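Local coordinates for uncharacterized protein (Thermus thermophilus HB8, PDB 6SCE) that is a CRISPR-associated DNA nuclease of type III defence, switched on when cyclic oligoadenylate binds its CARF domains, at residues Lys90-Val94 with Leu379-Thr384. Numbering follows the deposited sequence.
With nucleotides of chain B.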
loop_
_atom_site.group_PDB
_atom_site.type_symbol
_atom_site.label_atom_id
_atom_site.label_comp_id
_atom_site.label_asym_id
_atom_site.label_seq_id
_atom_site.Cartn_x
_atom_site.Cartn_y
_atom_site.Cartn_z
ATOM N N LYS A 90 1.844 2.574 -13.260
ATOM C CA LYS A 90 1.555 3.822 -13.947
ATOM C C LYS A 90 2.670 4.238 -14.933
ATOM O O LYS A 90 2.427 4.962 -15.903
ATOM C CB LYS A 90 1.257 4.944 -12.929
ATOM C CG LYS A 90 -0.000 4.592 -12.143
ATOM C CD LYS A 90 -0.421 5.570 -11.065
ATOM C CE LYS A 90 0.463 5.602 -9.861
ATOM N NZ LYS A 90 -0.050 4.883 -8.660
ATOM N N TYR A 91 3.886 3.776 -14.664
ATOM C CA TYR A 91 4.997 3.944 -15.568
ATOM C C TYR A 91 4.638 3.561 -17.002
ATOM O O TYR A 91 4.957 4.285 -17.922
ATOM C CB TYR A 91 6.175 3.112 -15.060
ATOM C CG TYR A 91 7.335 3.013 -16.017
ATOM C CD1 TYR A 91 8.322 4.011 -16.090
ATOM C CD2 TYR A 91 7.463 1.904 -16.851
ATOM C CE1 TYR A 91 9.393 3.902 -16.982
ATOM C CE2 TYR A 91 8.514 1.793 -17.733
ATOM C CZ TYR A 91 9.483 2.782 -17.794
ATOM O OH TYR A 91 10.511 2.612 -18.706
ATOM N N TRP A 92 4.015 2.403 -17.181
ATOM C CA TRP A 92 3.661 1.919 -18.487
ATOM C C TRP A 92 2.477 2.657 -19.069
ATOM O O TRP A 92 2.424 2.828 -20.259
ATOM C CB TRP A 92 3.447 0.402 -18.470
ATOM C CG TRP A 92 4.740 -0.312 -18.474
ATOM C CD1 TRP A 92 5.354 -0.988 -17.440
ATOM C CD2 TRP A 92 5.635 -0.353 -19.578
ATOM N NE1 TRP A 92 6.580 -1.466 -17.877
ATOM C CE2 TRP A 92 6.764 -1.091 -19.182
ATOM C CE3 TRP A 92 5.572 0.151 -20.880
ATOM C CZ2 TRP A 92 7.831 -1.347 -20.059
ATOM C CZ3 TRP A 92 6.632 -0.102 -21.746
ATOM C CH2 TRP A 92 7.746 -0.839 -21.314
ATOM N N ALA A 93 1.554 3.130 -18.234
ATOM C CA ALA A 93 0.503 4.012 -18.722
ATOM C C ALA A 93 1.125 5.246 -19.364
ATOM O O ALA A 93 0.718 5.685 -20.454
ATOM C CB ALA A 93 -0.432 4.410 -17.603
ATOM N N VAL A 94 2.121 5.805 -18.698
ATOM C CA VAL A 94 2.754 6.993 -19.237
ATOM C C VAL A 94 3.418 6.710 -20.595
ATOM O O VAL A 94 3.250 7.497 -21.543
ATOM C CB VAL A 94 3.778 7.567 -18.267
ATOM C CG1 VAL A 94 4.632 8.622 -18.945
ATOM C CG2 VAL A 94 3.080 8.156 -17.050
ATOM N N LEU A 379 6.070 9.856 -10.466
ATOM C CA LEU A 379 4.884 9.284 -11.099
ATOM C C LEU A 379 4.346 8.019 -10.430
ATOM O O LEU A 379 3.523 7.313 -11.002
ATOM C CB LEU A 379 5.179 9.046 -12.584
ATOM C CG LEU A 379 5.509 10.311 -13.382
ATOM C CD1 LEU A 379 5.886 9.989 -14.813
ATOM C CD2 LEU A 379 4.339 11.285 -13.390
ATOM N N ASN A 380 4.783 7.748 -9.199
ATOM C CA ASN A 380 4.341 6.588 -8.458
ATOM C C ASN A 380 2.994 6.678 -7.814
ATOM O O ASN A 380 2.355 5.646 -7.640
ATOM C CB ASN A 380 5.283 6.243 -7.318
ATOM C CG ASN A 380 6.561 5.589 -7.809
ATOM O OD1 ASN A 380 7.507 6.288 -8.102
ATOM N ND2 ASN A 380 6.574 4.281 -7.921
ATOM N N SER A 381 2.584 7.884 -7.442
ATOM C CA SER A 381 1.466 8.041 -6.511
ATOM C C SER A 381 0.213 8.604 -7.188
ATOM O O SER A 381 0.226 9.105 -8.314
ATOM C CB SER A 381 1.889 8.915 -5.335
ATOM O OG SER A 381 3.104 8.453 -4.756
ATOM N N GLY A 382 -0.876 8.528 -6.427
ATOM C CA GLY A 382 -2.185 8.790 -6.924
ATOM C C GLY A 382 -2.655 7.678 -7.833
ATOM O O GLY A 382 -1.932 6.713 -8.138
ATOM N N THR A 383 -3.873 7.848 -8.311
ATOM C CA THR A 383 -4.477 6.968 -9.290
ATOM C C THR A 383 -3.804 7.175 -10.639
ATOM O O THR A 383 -3.050 8.122 -10.824
ATOM C CB THR A 383 -5.969 7.294 -9.440
ATOM O OG1 THR A 383 -6.076 8.625 -9.947
ATOM C CG2 THR A 383 -6.683 7.147 -8.103
ATOM N N THR A 384 -4.073 6.314 -11.607
ATOM C CA THR A 384 -3.486 6.494 -12.941
ATOM C C THR A 384 -3.916 7.819 -13.571
ATOM O O THR A 384 -3.096 8.524 -14.164
ATOM C CB THR A 384 -3.779 5.301 -13.872
ATOM O OG1 THR A 384 -3.357 4.096 -13.219
ATOM C CG2 THR A 384 -3.060 5.423 -15.146
ATOM P P A B 3 -4.456 2.746 -10.313
ATOM O OP1 A B 3 -5.119 3.683 -11.308
ATOM O OP2 A B 3 -3.286 1.997 -10.892
ATOM O "O5'" A B 3 -4.013 3.578 -9.038
ATOM C "C5'" A B 3 -3.623 2.973 -7.797
ATOM C "C4'" A B 3 -3.160 4.089 -6.890
ATOM O "O4'" A B 3 -4.280 4.977 -6.594
ATOM C "C3'" A B 3 -2.590 3.655 -5.545
ATOM O "O3'" A B 3 -1.359 4.333 -5.387
ATOM C "C2'" A B 3 -3.655 4.134 -4.546
ATOM O "O2'" A B 3 -3.148 4.425 -3.262
ATOM C "C1'" A B 3 -4.172 5.380 -5.253
ATOM N N9 A B 3 -5.487 5.797 -4.820
ATOM C C8 A B 3 -6.600 4.998 -4.706
ATOM N N7 A B 3 -7.663 5.677 -4.323
ATOM C C5 A B 3 -7.224 6.986 -4.222
ATOM C C6 A B 3 -7.889 8.177 -3.873
ATOM N N6 A B 3 -9.190 8.225 -3.597
ATOM N N1 A B 3 -7.159 9.317 -3.894
ATOM C C2 A B 3 -5.861 9.254 -4.215
ATOM N N3 A B 3 -5.123 8.188 -4.554
ATOM C C4 A B 3 -5.882 7.075 -4.535
ATOM P P A B 4 -0.122 3.704 -4.579
ATOM O OP1 A B 4 -0.444 2.316 -4.144
ATOM O OP2 A B 4 0.392 4.692 -3.567
ATOM O "O5'" A B 4 0.890 3.614 -5.813
ATOM C "C5'" A B 4 2.264 3.309 -5.531
ATOM C "C4'" A B 4 2.856 2.638 -6.747
ATOM O "O4'" A B 4 4.307 2.612 -6.630
ATOM C "C3'" A B 4 2.413 1.189 -6.907
ATOM O "O3'" A B 4 2.290 0.749 -8.256
ATOM C "C2'" A B 4 3.582 0.450 -6.250
ATOM O "O2'" A B 4 3.647 -0.908 -6.621
ATOM C "C1'" A B 4 4.737 1.280 -6.780
ATOM N N9 A B 4 6.004 1.082 -6.091
ATOM C C8 A B 4 7.193 0.810 -6.720
ATOM N N7 A B 4 8.179 0.618 -5.881
ATOM C C5 A B 4 7.601 0.733 -4.620
ATOM C C6 A B 4 8.125 0.624 -3.315
ATOM N N6 A B 4 9.399 0.326 -3.035
ATOM N N1 A B 4 7.258 0.778 -2.282
ATOM C C2 A B 4 5.974 1.043 -2.559
ATOM N N3 A B 4 5.373 1.191 -3.743
ATOM C C4 A B 4 6.249 1.026 -4.744
ATOM P P A B 1 1.299 1.423 -9.317
ATOM O OP1 A B 1 2.084 2.198 -10.330
ATOM O OP2 A B 1 0.176 2.155 -8.612
ATOM O "O5'" A B 1 0.744 0.130 -10.070
ATOM C "C5'" A B 1 -0.414 -0.562 -9.611
ATOM C "C4'" A B 1 -0.289 -2.010 -10.022
ATOM O "O4'" A B 1 0.716 -2.658 -9.199
ATOM C "C3'" A B 1 -1.588 -2.805 -9.854
ATOM O "O3'" A B 1 -2.213 -2.908 -11.139
ATOM C "C2'" A B 1 -1.096 -4.143 -9.282
ATOM O "O2'" A B 1 -0.757 -5.049 -10.310
ATOM C "C1'" A B 1 0.138 -3.731 -8.491
ATOM N N9 A B 1 -0.132 -3.282 -7.123
ATOM C C8 A B 1 0.373 -2.161 -6.528
ATOM N N7 A B 1 -0.036 -2.029 -5.292
ATOM C C5 A B 1 -0.835 -3.137 -5.059
ATOM C C6 A B 1 -1.560 -3.563 -3.930
ATOM N N6 A B 1 -1.598 -2.882 -2.788
ATOM N N1 A B 1 -2.254 -4.723 -4.032
ATOM C C2 A B 1 -2.215 -5.385 -5.198
ATOM N N3 A B 1 -1.579 -5.068 -6.326
ATOM C C4 A B 1 -0.901 -3.918 -6.189
#
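The ammonium of Lys90 is plugged into a turn of backbone carbonyls and, from the same point, grips the phosphate of the bound oligoadenylate. Its NZ donates to Gly382 O at 2.7 Å almost head-on (C=O...N angle 171°), and to Asn380 O, also at 2.7 Å, from above the carbonyl plane rather than along a lone pair. A third bond of 2.7 Å joins NZ to OP2 of A1 of chain B, so two neutral carbonyls and one charged phosphate oxygen share the buried ammonium group. The chain leaves the helix start with CD anti to CA (chi2 178°), then bends at chi3 and chi4, which tips NZ into the turn. Each segment follows the fourth strand of a 3-2-1-4 Rossmann-like sheet, 81-84 or 375-378, and begins or leads into the next helix, consistent with two CARF domains related by pseudo-symmetry that meet at the bound cyclic oligoadenylate. Lys90 N binds OP1 of A1 of chain B at 3.0 Å, while Thr384 holds OP1 of A3 of chain B through both N and OG1, the latter at 2.6 Å. A methionine in place of Lys90 would probably leave the Asn380 and Gly382 carbonyls and OP2 of A1 of chain B without their shared donor. Asn380 ND2 reaches O4' of A4 of chain B, its OD1 being held by Leu403 N. Behind the ligand, Ala93 CB packs on Thr384 CG2 at 3.7 Å, and Val94 CG2 meets Leu379 CD1, their side chains crossing at about a right angle.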